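Local coordinates for protein ethylbenzene dehydrogenase alpha-subunit (Aromatoleum aromaticum, PDB 2IVF) that is the large subunit of a molybdenum enzyme of the molybdopterin oxidoreductase family, holding a molybdenum atom, two pterin guanine dinucleotides and an iron-sulfur cluster, at residues V313-L319 and G432-A436; L559-W565 and I937-K941; R769-M773 and V786-I792; H868-P872 and I903-T907. All blocks are in the same frame, centred on the assembly; numbering follows the deposited sequence.

Contact 1. Residues V313-L319 and G432-A436; sequences VMIDEKL and GRKVA
The carboxylate of E317 is gripped side-on by R433 in a bidentate salt bridge: R433 NE gives its N-H to E317 OE1 over 2.7 Å, and R433 NH2 gives one to E317 OE2 over 2.7 Å. The pair ties the C-terminal end of helix 303-316, closed by a Schellman motif in which K318 takes a positive phi, to the flank of helix 425-437, both within the molybdopterin oxidoreductase part of the chain. OE1 receives NE on its syn lone pair, whereas NH2 meets OE2 on the syn side but 26° out of the carboxylate plane. That tilt goes with the turn of the two flat groups, whose planes stand 41° apart. Each acid oxygen thus has its own donor, which restricts the rotation of both end groups. R433 runs extended from CG to NE, and its aliphatic part also serves the apolar contact: CG lies 4.0 Å from L319 CD1. V313 CG1, anti to the backbone N (chi1 168°), packs on the bare CA of G432, where the absence of a side chain lets the helix come near. Deeper in, M314 lays its CG against the G432 carbonyl oxygen and its sulfur beside the A436 methyl, while its CE turns to V435 CG1; L467 and A464 of helix 454-467 also touch this methionine. L319 CB rests 3.6 Å from A436 CB. Beside that apolar touch a water donates to two backbone carbonyls, 2.8 Å from L319 O and 2.8 Å from A436 O.

Contact 2. Residues L559-W565 and I937-K941; sequences LWNNKAW and IGMPK
W560 points its indole N-H at the backbone carbonyl of I937, with NE1 3.0 Å from I937 O and a nearly straight N-H...O angle of 166°. The oxygen lies close to the indole plane, while the donor is tilted from the carbonyl plane. One face of the same indole carries P940: its CD sits 3.4 Å from the centroid of the five-membered ring of W560, a CH-pi contact, and P940 CG reaches across to the six-membered ring. M939, bent at chi2 and chi3, tucks its sulfur between two tryptophans in Met-aromatic contacts, obliquely to W560 and at the edge of W565. Its methyl is wedged among backbone oxygens and W565 CB, with M939 CE 3.5 Å from W560 O. I937 CG2 lies against L559 CB and W565 CE3. This buried packing joins the end of helix 557-560 to the long loop between strands 915-917 and 969-975. In the second shell, N562 holds the turn before W565: its OD1 accepts from A564 N in an Asx turn, and ND2 lies over the W565 ring. S616 OG is hydrogen-bonded to I937 N, and T965 OG1 to M939 O.

Contact 3. Residues R769-M773 and V786-I792; sequences RFLSM and VDVTKPI. With GOL (glycerol), chain F; ACT (acetate ion), chain J.
V786 sets CG1 anti to its backbone N (chi1 173°), which directs that methyl to the F770 carbonyl and leaves CG2 to meet M773 CE at 3.7 Å. The two segments are irregular loops on either side of helix 777-781, and a type I beta turn from D787 to K790 shapes the second. F770 holds CG between its backbone N and carbonyl carbon (chi1 60°), its ring edge facing V786 CG2 and CE1 lying 4.0 Å from I792 CD1. M773, bent at chi2, crosses V786 at about a right angle and meets I792 tip to tip. Nearer the surface, L771 CD2 packs on V788 CG1 at 3.6 Å. No direct hydrogen bond joins the segments; a glycerol (probably, like the acetate, from the crystallisation liquor) and a water bridge them. Glycerol O2 accepts from R769 NE (2.8 Å) and NH2 and donates to V788 O (2.7 Å); NH2 also bonds P113 O, and NH1 makes a salt bridge to a bound MES. D787 OD1 takes both T789 N, closing an Asx turn, and T789 OG1, from the same face of the carboxylate. Acetate O accepts from V786 N, and one water donates to both carbonyls, 2.7 Å from L771 O and 2.7 Å from V786 O.

Contact 4. Residues H868-P872 and I903-T907; sequences HRGQP and IMVRT
R869 NH1 donates to the V905 carbonyl, 2.9 Å from V905 O, meeting the oxygen from above the carbonyl plane rather than on a lone pair. The same nitrogen makes a weak bond to sulfur, 3.5 Å from M904 SD with an N-H...S angle of 162°; both acceptors lie at the guanidinium edge. R869 runs extended from CG to NE, reaching over the strand so that one guanidinium face rests on R906 CB. R869 NE and R906 NH2 approach to 3.4 Å with their guanidinium planes 71° apart; both nitrogens donate to the carbonyl of W130 of the beta-subunit, which probably draws them together, and the same W130 packs against M904. R869 NH2 also makes a salt bridge to D888 OD1 of its own chain, which probably eases the closeness of the two positive groups. M904, with CG anti to the backbone N (chi1 171°), passes its sulfur along R869 CD and crosses the Q871 side chain at about a right angle. At the other end P872 O takes a weak bond from M904 N, and a water donates to P872 O at 2.6 Å and accepts from M904 N. P872 CB packs on I903 CG1 at 3.9 Å. Residues 868-872 lead into strand 873-877, which pairs in parallel with strand 900-908; strand 891-895 flanks the latter on its other side, within the molybdopterin dinucleotide-binding domain.

In the fold
Contact 2 and contact 4 are the buried pair; contact 1 and contact 3 are partly buried, with exposed residues at their margins. No two share a helix or strand, and their nearest atoms stay at least about 15 Å apart. Contact 1 joins two helices through a charged pair at the partly exposed side, while contact 2 brings a helix end to a distant loop by aromatic, sulfur and proline packing, 372 residues apart in sequence. Contact 3 links two neighbouring loops by apolar packing, with water and glycerol bridging polar groups, across the chain's centre from contact 2. Contact 4 buries its arginines against the beta-subunit, which contact 1 touches through K434, on a strand of the dinucleotide-binding domain.

Contact 1. Residues V313-L319 and G432-A436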
loop_
_atom_site.group_PDB
_atom_site.type_symbol
_atom_site.label_atom_id
_atom_site.label_comp_id
_atom_site.label_asym_id
_atom_site.label_seq_id
_atom_site.Cartn_x
_atom_site.Cartn_y
_atom_site.Cartn_z
ATOM N N VAL A 313 13.884 26.076 23.309
ATOM C CA VAL A 313 15.052 26.581 22.586
ATOM C C VAL A 313 14.791 27.958 21.982
ATOM O O VAL A 313 15.568 28.896 22.195
ATOM C CB VAL A 313 15.528 25.588 21.546
ATOM C CG1 VAL A 313 16.567 26.233 20.570
ATOM C CG2 VAL A 313 16.104 24.377 22.219
ATOM N N MET A 314 13.687 28.082 21.243
ATOM C CA MET A 314 13.346 29.313 20.589
ATOM C C MET A 314 13.071 30.412 21.576
ATOM O O MET A 314 13.381 31.562 21.303
ATOM C CB MET A 314 12.114 29.133 19.697
ATOM C CG MET A 314 12.300 28.171 18.564
ATOM S SD MET A 314 10.913 28.224 17.401
ATOM C CE MET A 314 9.860 26.969 18.083
ATOM N N ILE A 315 12.474 30.083 22.712
ATOM C CA ILE A 315 12.223 31.123 23.715
ATOM C C ILE A 315 13.540 31.510 24.386
ATOM O O ILE A 315 13.901 32.687 24.414
ATOM C CB ILE A 315 11.105 30.695 24.696
ATOM C CG1 ILE A 315 9.763 30.680 23.929
ATOM C CG2 ILE A 315 11.051 31.612 25.954
ATOM C CD1 ILE A 315 8.613 30.107 24.703
ATOM N N ASP A 316 14.278 30.530 24.885
ATOM C CA ASP A 316 15.494 30.805 25.629
ATOM C C ASP A 316 16.555 31.554 24.792
ATOM O O ASP A 316 17.267 32.423 25.300
ATOM C CB ASP A 316 16.055 29.478 26.116
ATOM C CG ASP A 316 17.130 29.636 27.156
ATOM O OD1 ASP A 316 16.982 30.488 28.053
ATOM O OD2 ASP A 316 18.114 28.876 27.092
ATOM N N GLU A 317 16.655 31.211 23.524
ATOM C CA GLU A 317 17.585 31.837 22.612
ATOM C C GLU A 317 16.964 33.060 21.911
ATOM O O GLU A 317 17.609 33.678 21.114
ATOM C CB GLU A 317 18.106 30.802 21.597
ATOM C CG GLU A 317 18.849 29.659 22.262
ATOM C CD GLU A 317 19.632 28.780 21.314
ATOM O OE1 GLU A 317 19.539 28.961 20.095
ATOM O OE2 GLU A 317 20.386 27.900 21.797
ATOM N N LYS A 318 15.736 33.430 22.253
ATOM C CA LYS A 318 15.080 34.629 21.703
ATOM C C LYS A 318 15.009 34.597 20.168
ATOM O O LYS A 318 15.297 35.593 19.484
ATOM C CB LYS A 318 15.774 35.915 22.210
ATOM C CG LYS A 318 15.893 35.973 23.745
ATOM C CD LYS A 318 16.341 37.334 24.263
ATOM C CE LYS A 318 16.134 37.463 25.796
ATOM N NZ LYS A 318 16.306 38.895 26.343
ATOM N N LEU A 319 14.616 33.448 19.649
ATOM C CA LEU A 319 14.504 33.224 18.210
ATOM C C LEU A 319 13.062 33.313 17.742
ATOM O O LEU A 319 12.784 33.173 16.565
ATOM C CB LEU A 319 15.020 31.834 17.862
ATOM C CG LEU A 319 16.437 31.519 18.342
ATOM C CD1 LEU A 319 16.736 30.091 17.969
ATOM C CD2 LEU A 319 17.445 32.495 17.731
ATOM N N GLY A 432 15.286 23.122 16.985
ATOM C CA GLY A 432 14.760 24.351 17.600
ATOM C C GLY A 432 15.146 25.567 16.798
ATOM O O GLY A 432 14.311 26.425 16.463
ATOM N N ARG A 433 16.432 25.636 16.470
ATOM C CA ARG A 433 16.980 26.771 15.784
ATOM C C ARG A 433 16.487 26.822 14.347
ATOM O O ARG A 433 16.211 27.912 13.819
ATOM C CB ARG A 433 18.519 26.755 15.858
ATOM C CG ARG A 433 19.008 26.916 17.285
ATOM C CD ARG A 433 20.473 26.649 17.418
ATOM N NE ARG A 433 20.971 27.062 18.727
ATOM C CZ ARG A 433 22.231 26.912 19.117
ATOM N NH1 ARG A 433 23.120 26.303 18.324
ATOM N NH2 ARG A 433 22.583 27.326 20.330
ATOM N N LYS A 434 16.347 25.660 13.714
ATOM C CA LYS A 434 15.932 25.615 12.337
ATOM C C LYS A 434 14.485 25.971 12.154
ATOM O O LYS A 434 14.150 26.662 11.214
ATOM C CB LYS A 434 16.202 24.254 11.718
ATOM C CG LYS A 434 17.674 24.051 11.479
ATOM C CD LYS A 434 18.033 22.733 10.876
ATOM C CE LYS A 434 19.501 22.724 10.398
ATOM N NZ LYS A 434 19.880 21.381 9.920
ATOM N N VAL A 435 13.629 25.454 13.026
ATOM C CA VAL A 435 12.205 25.772 12.949
ATOM C C VAL A 435 11.986 27.296 13.035
ATOM O O VAL A 435 11.128 27.855 12.351
ATOM C CB VAL A 435 11.429 25.058 14.083
ATOM C CG1 VAL A 435 10.000 25.528 14.134
ATOM C CG2 VAL A 435 11.438 23.528 13.842
ATOM N N ALA A 436 12.732 27.957 13.902
ATOM C CA ALA A 436 12.603 29.421 14.077
ATOM C C ALA A 436 12.992 30.206 12.856
ATOM O O ALA A 436 12.557 31.336 12.703
ATOM C CB ALA A 436 13.415 29.904 15.264
HETATM O O HOH W 1 10.893 32.698 14.573
#

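Contact 2. Residues L559-W565 and I937-K941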
loop_
_atom_site.group_PDB
_atom_site.type_symbol
_atom_site.label_atom_id
_atom_site.label_comp_id
_atom_site.label_asym_id
_atom_site.label_seq_id
_atom_site.Cartn_x
_atom_site.Cartn_y
_atom_site.Cartn_z
ATOM N N LEU A 559 -13.867 -1.858 30.223
ATOM C CA LEU A 559 -12.492 -1.573 29.854
ATOM C C LEU A 559 -12.125 -0.118 30.169
ATOM O O LEU A 559 -11.123 0.162 30.822
ATOM C CB LEU A 559 -12.282 -1.790 28.364
ATOM C CG LEU A 559 -12.317 -3.222 27.804
ATOM C CD1 LEU A 559 -13.449 -4.047 28.368
ATOM C CD2 LEU A 559 -12.358 -3.224 26.320
ATOM N N TRP A 560 -12.972 0.792 29.697
ATOM C CA TRP A 560 -12.697 2.215 29.765
ATOM C C TRP A 560 -12.776 2.853 31.152
ATOM O O TRP A 560 -12.297 3.967 31.338
ATOM C CB TRP A 560 -13.608 2.943 28.784
ATOM C CG TRP A 560 -13.461 2.501 27.427
ATOM C CD1 TRP A 560 -12.420 1.766 26.897
ATOM C CD2 TRP A 560 -14.320 2.818 26.328
ATOM N NE1 TRP A 560 -12.599 1.605 25.565
ATOM C CE2 TRP A 560 -13.746 2.250 25.178
ATOM C CE3 TRP A 560 -15.508 3.532 26.202
ATOM C CZ2 TRP A 560 -14.358 2.314 23.946
ATOM C CZ3 TRP A 560 -16.113 3.610 24.983
ATOM C CH2 TRP A 560 -15.531 3.011 23.852
ATOM N N ASN A 561 -13.375 2.159 32.122
ATOM C CA ASN A 561 -13.392 2.614 33.506
ATOM C C ASN A 561 -12.294 1.953 34.332
ATOM O O ASN A 561 -12.319 2.020 35.548
ATOM C CB ASN A 561 -14.766 2.343 34.150
ATOM C CG ASN A 561 -15.868 3.180 33.534
ATOM O OD1 ASN A 561 -15.606 4.248 32.972
ATOM N ND2 ASN A 561 -17.101 2.708 33.635
ATOM N N ASN A 562 -11.371 1.251 33.668
ATOM C CA ASN A 562 -10.244 0.644 34.356
ATOM C C ASN A 562 -9.211 1.718 34.643
ATOM O O ASN A 562 -8.529 2.180 33.736
ATOM C CB ASN A 562 -9.620 -0.472 33.509
ATOM C CG ASN A 562 -8.579 -1.290 34.285
ATOM O OD1 ASN A 562 -8.104 -0.882 35.346
ATOM N ND2 ASN A 562 -8.274 -2.479 33.784
ATOM N N LYS A 563 -9.093 2.116 35.904
ATOM C CA LYS A 563 -8.178 3.193 36.282
ATOM C C LYS A 563 -6.716 2.826 36.039
ATOM O O LYS A 563 -5.888 3.702 35.848
ATOM C CB LYS A 563 -8.385 3.572 37.745
ATOM C CG LYS A 563 -9.712 4.260 37.966
ATOM C CD LYS A 563 -9.996 4.551 39.429
ATOM C CE LYS A 563 -11.499 4.758 39.598
ATOM N NZ LYS A 563 -11.869 5.483 40.842
ATOM N N ALA A 564 -6.405 1.532 36.014
ATOM C CA ALA A 564 -5.038 1.073 35.729
ATOM C C ALA A 564 -4.607 1.467 34.328
ATOM O O ALA A 564 -3.397 1.662 34.075
ATOM C CB ALA A 564 -4.925 -0.470 35.927
ATOM N N TRP A 565 -5.576 1.620 33.426
ATOM C CA TRP A 565 -5.302 1.924 32.031
ATOM C C TRP A 565 -5.606 3.372 31.683
ATOM O O TRP A 565 -5.663 3.700 30.556
ATOM C CB TRP A 565 -6.139 1.028 31.112
ATOM C CG TRP A 565 -5.920 -0.435 31.336
ATOM C CD1 TRP A 565 -4.858 -1.025 31.982
ATOM C CD2 TRP A 565 -6.753 -1.490 30.886
ATOM N NE1 TRP A 565 -4.994 -2.389 31.959
ATOM C CE2 TRP A 565 -6.154 -2.701 31.292
ATOM C CE3 TRP A 565 -7.977 -1.538 30.198
ATOM C CZ2 TRP A 565 -6.757 -3.939 31.055
ATOM C CZ3 TRP A 565 -8.557 -2.763 29.950
ATOM C CH2 TRP A 565 -7.932 -3.950 30.359
ATOM N N ILE A 937 -7.917 -2.120 23.224
ATOM C CA ILE A 937 -8.788 -1.547 24.260
ATOM C C ILE A 937 -9.533 -0.315 23.864
ATOM O O ILE A 937 -10.728 -0.252 24.100
ATOM C CB ILE A 937 -8.038 -1.263 25.590
ATOM C CG1 ILE A 937 -7.315 -2.517 26.118
ATOM C CG2 ILE A 937 -9.001 -0.711 26.633
ATOM C CD1 ILE A 937 -8.072 -3.727 25.956
ATOM N N GLY A 938 -8.814 0.695 23.389
ATOM C CA GLY A 938 -9.400 1.909 22.855
ATOM C C GLY A 938 -9.787 2.904 23.919
ATOM O O GLY A 938 -10.816 3.556 23.810
ATOM N N MET A 939 -8.979 3.019 24.954
ATOM C CA MET A 939 -9.297 3.902 26.070
ATOM C C MET A 939 -9.522 5.315 25.538
ATOM O O MET A 939 -8.607 5.893 24.984
ATOM C CB MET A 939 -8.133 3.926 27.072
ATOM C CG MET A 939 -7.814 2.611 27.744
ATOM S SD MET A 939 -9.165 2.015 28.807
ATOM C CE MET A 939 -9.082 3.135 30.213
ATOM N N PRO A 940 -10.750 5.863 25.653
ATOM C CA PRO A 940 -10.944 7.218 25.189
ATOM C C PRO A 940 -10.433 8.213 26.199
ATOM O O PRO A 940 -10.571 7.991 27.400
ATOM C CB PRO A 940 -12.468 7.335 25.055
ATOM C CG PRO A 940 -13.012 5.993 25.249
ATOM C CD PRO A 940 -12.017 5.271 26.095
ATOM N N LYS A 941 -9.896 9.325 25.716
ATOM C CA LYS A 941 -9.348 10.352 26.600
ATOM C C LYS A 941 -10.487 11.073 27.299
ATOM O O LYS A 941 -11.276 11.744 26.652
ATOM C CB LYS A 941 -8.417 11.337 25.844
ATOM C CG LYS A 941 -7.799 12.366 26.808
ATOM C CD LYS A 941 -6.477 12.890 26.310
ATOM C CE LYS A 941 -5.979 14.052 27.155
ATOM N NZ LYS A 941 -4.570 14.427 26.786
#

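Contact 3. Residues R769-M773 and V786-I792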
loop_
_atom_site.group_PDB
_atom_site.type_symbol
_atom_site.label_atom_id
_atom_site.label_comp_id
_atom_site.label_asym_id
_atom_site.label_seq_id
_atom_site.Cartn_x
_atom_site.Cartn_y
_atom_site.Cartn_z
ATOM N N ARG A 769 -9.650 19.508 -11.238
ATOM C CA ARG A 769 -9.335 20.216 -9.987
ATOM C C ARG A 769 -10.569 20.842 -9.385
ATOM O O ARG A 769 -11.379 21.442 -10.068
ATOM C CB ARG A 769 -8.280 21.303 -10.242
ATOM C CG ARG A 769 -6.883 20.774 -10.172
ATOM C CD ARG A 769 -5.988 21.717 -10.788
ATOM N NE ARG A 769 -4.637 21.645 -10.272
ATOM C CZ ARG A 769 -3.620 20.987 -10.822
ATOM N NH1 ARG A 769 -3.810 20.163 -11.822
ATOM N NH2 ARG A 769 -2.414 21.134 -10.296
ATOM N N PHE A 770 -10.726 20.719 -8.087
ATOM C CA PHE A 770 -11.822 21.411 -7.445
ATOM C C PHE A 770 -11.526 22.885 -7.271
ATOM O O PHE A 770 -10.349 23.311 -7.172
ATOM C CB PHE A 770 -12.275 20.707 -6.165
ATOM C CG PHE A 770 -11.240 20.558 -5.070
ATOM C CD1 PHE A 770 -10.871 21.651 -4.264
ATOM C CD2 PHE A 770 -10.819 19.293 -4.694
ATOM C CE1 PHE A 770 -9.983 21.467 -3.172
ATOM C CE2 PHE A 770 -9.979 19.116 -3.607
ATOM C CZ PHE A 770 -9.569 20.194 -2.845
ATOM N N LEU A 771 -12.565 23.684 -7.308
ATOM C CA LEU A 771 -12.377 25.123 -7.320
ATOM C C LEU A 771 -12.690 25.784 -5.973
ATOM O O LEU A 771 -12.547 26.994 -5.804
ATOM C CB LEU A 771 -13.236 25.740 -8.403
ATOM C CG LEU A 771 -12.958 25.201 -9.810
ATOM C CD1 LEU A 771 -13.897 25.879 -10.774
ATOM C CD2 LEU A 771 -11.494 25.478 -10.174
ATOM N N SER A 772 -13.151 24.993 -5.038
ATOM C CA SER A 772 -13.438 25.501 -3.694
ATOM C C SER A 772 -13.651 24.332 -2.743
ATOM O O SER A 772 -13.724 23.181 -3.181
ATOM C CB SER A 772 -14.677 26.380 -3.684
ATOM O OG SER A 772 -15.829 25.612 -3.610
ATOM N N MET A 773 -13.732 24.646 -1.445
ATOM C CA MET A 773 -13.984 23.663 -0.426
ATOM C C MET A 773 -15.494 23.450 -0.183
ATOM O O MET A 773 -15.869 22.783 0.794
ATOM C CB MET A 773 -13.311 24.101 0.909
ATOM C CG MET A 773 -11.791 24.129 0.938
ATOM S SD MET A 773 -11.068 22.579 0.538
ATOM C CE MET A 773 -9.379 23.089 0.254
ATOM N N VAL A 786 -9.428 28.636 -2.473
ATOM C CA VAL A 786 -8.694 27.772 -3.397
ATOM C C VAL A 786 -8.386 28.573 -4.657
ATOM O O VAL A 786 -9.263 29.225 -5.197
ATOM C CB VAL A 786 -9.497 26.506 -3.751
ATOM C CG1 VAL A 786 -8.777 25.735 -4.836
ATOM C CG2 VAL A 786 -9.813 25.611 -2.469
ATOM N N ASP A 787 -7.119 28.563 -5.075
ATOM C CA ASP A 787 -6.650 29.212 -6.285
ATOM C C ASP A 787 -5.846 28.114 -7.010
ATOM O O ASP A 787 -4.778 27.699 -6.575
ATOM C CB ASP A 787 -5.769 30.400 -5.963
ATOM C CG ASP A 787 -5.149 31.021 -7.197
ATOM O OD1 ASP A 787 -5.190 30.410 -8.304
ATOM O OD2 ASP A 787 -4.602 32.120 -7.081
ATOM N N VAL A 788 -6.408 27.598 -8.073
ATOM C CA VAL A 788 -5.823 26.421 -8.704
ATOM C C VAL A 788 -4.469 26.704 -9.296
ATOM O O VAL A 788 -3.775 25.781 -9.673
ATOM C CB VAL A 788 -6.773 25.844 -9.807
ATOM C CG1 VAL A 788 -8.068 25.337 -9.150
ATOM C CG2 VAL A 788 -7.039 26.858 -10.940
ATOM N N THR A 789 -4.075 27.975 -9.384
ATOM C CA THR A 789 -2.758 28.326 -9.924
ATOM C C THR A 789 -1.651 28.256 -8.896
ATOM O O THR A 789 -0.528 28.525 -9.214
ATOM C CB THR A 789 -2.730 29.741 -10.510
ATOM O OG1 THR A 789 -2.879 30.707 -9.455
ATOM C CG2 THR A 789 -3.789 29.947 -11.584
ATOM N N LYS A 790 -1.966 27.953 -7.632
ATOM C CA LYS A 790 -0.933 27.814 -6.599
ATOM C C LYS A 790 -1.277 26.750 -5.599
ATOM O O LYS A 790 -2.468 26.401 -5.459
ATOM C CB LYS A 790 -0.799 29.125 -5.836
ATOM C CG LYS A 790 -2.065 29.562 -5.167
ATOM C CD LYS A 790 -1.978 30.978 -4.513
ATOM C CE LYS A 790 -1.433 31.966 -5.456
ATOM N NZ LYS A 790 -1.924 33.342 -5.163
ATOM N N PRO A 791 -0.262 26.230 -4.875
ATOM C CA PRO A 791 -0.539 25.249 -3.867
ATOM C C PRO A 791 -1.530 25.733 -2.795
ATOM O O PRO A 791 -1.591 26.923 -2.445
ATOM C CB PRO A 791 0.838 24.934 -3.271
ATOM C CG PRO A 791 1.806 25.265 -4.324
ATOM C CD PRO A 791 1.195 26.460 -5.015
ATOM N N ILE A 792 -2.393 24.805 -2.429
ATOM C CA ILE A 792 -3.379 25.004 -1.391
ATOM C C ILE A 792 -2.616 25.029 -0.095
ATOM O O ILE A 792 -1.821 24.177 0.102
ATOM C CB ILE A 792 -4.408 23.872 -1.389
ATOM C CG1 ILE A 792 -5.304 23.977 -2.637
ATOM C CG2 ILE A 792 -5.296 23.922 -0.089
ATOM C CD1 ILE A 792 -6.221 22.800 -2.871
HETATM C C1 GOL F . -2.404 22.989 -6.317
HETATM O O1 GOL F . -1.627 22.000 -6.963
HETATM C C2 GOL F . -3.572 23.497 -7.148
HETATM O O2 GOL F . -3.348 23.416 -8.531
HETATM C C3 GOL F . -4.813 22.690 -6.926
HETATM O O3 GOL F . -5.828 23.131 -7.793
HETATM C C ACT J . -12.924 29.773 -3.261
HETATM O O ACT J . -12.162 28.966 -2.655
HETATM O OXT ACT J . -13.211 29.519 -4.473
HETATM C CH3 ACT J . -13.494 30.987 -2.575
HETATM O O HOH W 2 -10.865 28.548 -7.229
#

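Contact 4. Residues H868-P872 and I903-T907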
loop_
_atom_site.group_PDB
_atom_site.type_symbol
_atom_site.label_atom_id
_atom_site.label_comp_id
_atom_site.label_asym_id
_atom_site.label_seq_id
_atom_site.Cartn_x
_atom_site.Cartn_y
_atom_site.Cartn_z
ATOM N N HIS A 868 4.131 -9.440 -0.481
ATOM C CA HIS A 868 4.566 -9.468 0.907
ATOM C C HIS A 868 4.492 -10.886 1.456
ATOM O O HIS A 868 4.378 -11.827 0.687
ATOM C CB HIS A 868 3.818 -8.448 1.750
ATOM C CG HIS A 868 2.323 -8.603 1.747
ATOM N ND1 HIS A 868 1.635 -9.337 2.697
ATOM C CD2 HIS A 868 1.391 -8.093 0.921
ATOM C CE1 HIS A 868 0.343 -9.276 2.441
ATOM N NE2 HIS A 868 0.163 -8.508 1.380
ATOM N N ARG A 869 4.583 -11.061 2.770
ATOM C CA ARG A 869 4.575 -12.427 3.339
ATOM C C ARG A 869 3.180 -13.075 3.332
ATOM O O ARG A 869 3.050 -14.245 3.651
ATOM C CB ARG A 869 5.143 -12.436 4.745
ATOM C CG ARG A 869 6.568 -11.896 4.921
ATOM C CD ARG A 869 7.148 -12.399 6.224
ATOM N NE ARG A 869 8.497 -11.903 6.426
ATOM C CZ ARG A 869 9.183 -12.032 7.545
ATOM N NH1 ARG A 869 8.683 -12.713 8.582
ATOM N NH2 ARG A 869 10.401 -11.497 7.620
ATOM N N GLY A 870 2.157 -12.296 2.978
ATOM C CA GLY A 870 0.799 -12.822 2.695
ATOM C C GLY A 870 -0.001 -13.083 3.944
ATOM O O GLY A 870 -1.011 -13.773 3.911
ATOM N N GLN A 871 0.465 -12.538 5.057
ATOM C CA GLN A 871 -0.098 -12.845 6.374
ATOM C C GLN A 871 0.257 -11.753 7.362
ATOM O O GLN A 871 1.162 -10.962 7.094
ATOM C CB GLN A 871 0.485 -14.184 6.886
ATOM C CG GLN A 871 1.954 -14.141 7.050
ATOM C CD GLN A 871 2.544 -15.508 7.078
ATOM O OE1 GLN A 871 3.102 -15.981 6.091
ATOM N NE2 GLN A 871 2.356 -16.183 8.176
ATOM N N PRO A 872 -0.424 -11.723 8.517
ATOM C CA PRO A 872 -0.063 -10.756 9.519
ATOM C C PRO A 872 1.369 -10.918 10.023
ATOM O O PRO A 872 1.854 -12.049 10.186
ATOM C CB PRO A 872 -1.071 -11.026 10.631
ATOM C CG PRO A 872 -2.306 -11.565 9.896
ATOM C CD PRO A 872 -1.596 -12.506 8.948
ATOM N N ILE A 903 1.100 -14.047 15.777
ATOM C CA ILE A 903 1.497 -13.315 14.592
ATOM C C ILE A 903 2.906 -13.714 14.224
ATOM O O ILE A 903 3.683 -14.083 15.110
ATOM C CB ILE A 903 1.391 -11.821 14.905
ATOM C CG1 ILE A 903 1.417 -10.995 13.635
ATOM C CG2 ILE A 903 2.426 -11.446 15.954
ATOM C CD1 ILE A 903 0.887 -9.540 13.858
ATOM N N MET A 904 3.204 -13.710 12.928
ATOM C CA MET A 904 4.550 -13.988 12.422
ATOM C C MET A 904 5.467 -12.814 12.695
ATOM O O MET A 904 5.060 -11.662 12.540
ATOM C CB MET A 904 4.527 -14.287 10.932
ATOM C CG MET A 904 5.945 -14.361 10.292
ATOM S SD MET A 904 5.879 -14.827 8.576
ATOM C CE MET A 904 5.660 -16.614 8.678
ATOM N N VAL A 905 6.727 -13.100 13.011
ATOM C CA VAL A 905 7.666 -12.093 13.408
ATOM C C VAL A 905 8.562 -11.729 12.232
ATOM O O VAL A 905 9.062 -12.589 11.491
ATOM C CB VAL A 905 8.547 -12.565 14.570
ATOM C CG1 VAL A 905 9.678 -11.524 14.882
ATOM C CG2 VAL A 905 7.700 -12.805 15.815
ATOM N N ARG A 906 8.686 -10.436 12.036
ATOM C CA ARG A 906 9.751 -9.859 11.212
ATOM C C ARG A 906 10.735 -9.161 12.146
ATOM O O ARG A 906 10.339 -8.323 12.917
ATOM C CB ARG A 906 9.144 -8.829 10.287
ATOM C CG ARG A 906 10.157 -7.849 9.650
ATOM C CD ARG A 906 9.501 -7.058 8.536
ATOM N NE ARG A 906 9.395 -7.849 7.332
ATOM C CZ ARG A 906 8.343 -7.901 6.534
ATOM N NH1 ARG A 906 7.241 -7.230 6.797
ATOM N NH2 ARG A 906 8.407 -8.678 5.479
ATOM N N THR A 907 12.019 -9.488 12.074
ATOM C CA THR A 907 13.015 -8.783 12.897
ATOM C C THR A 907 13.688 -7.733 12.040
ATOM O O THR A 907 13.987 -7.994 10.886
ATOM C CB THR A 907 14.061 -9.737 13.477
ATOM O OG1 THR A 907 14.741 -10.416 12.420
ATOM C CG2 THR A 907 13.412 -10.770 14.358
HETATM O O HOH W 3 0.951 -14.447 10.797
#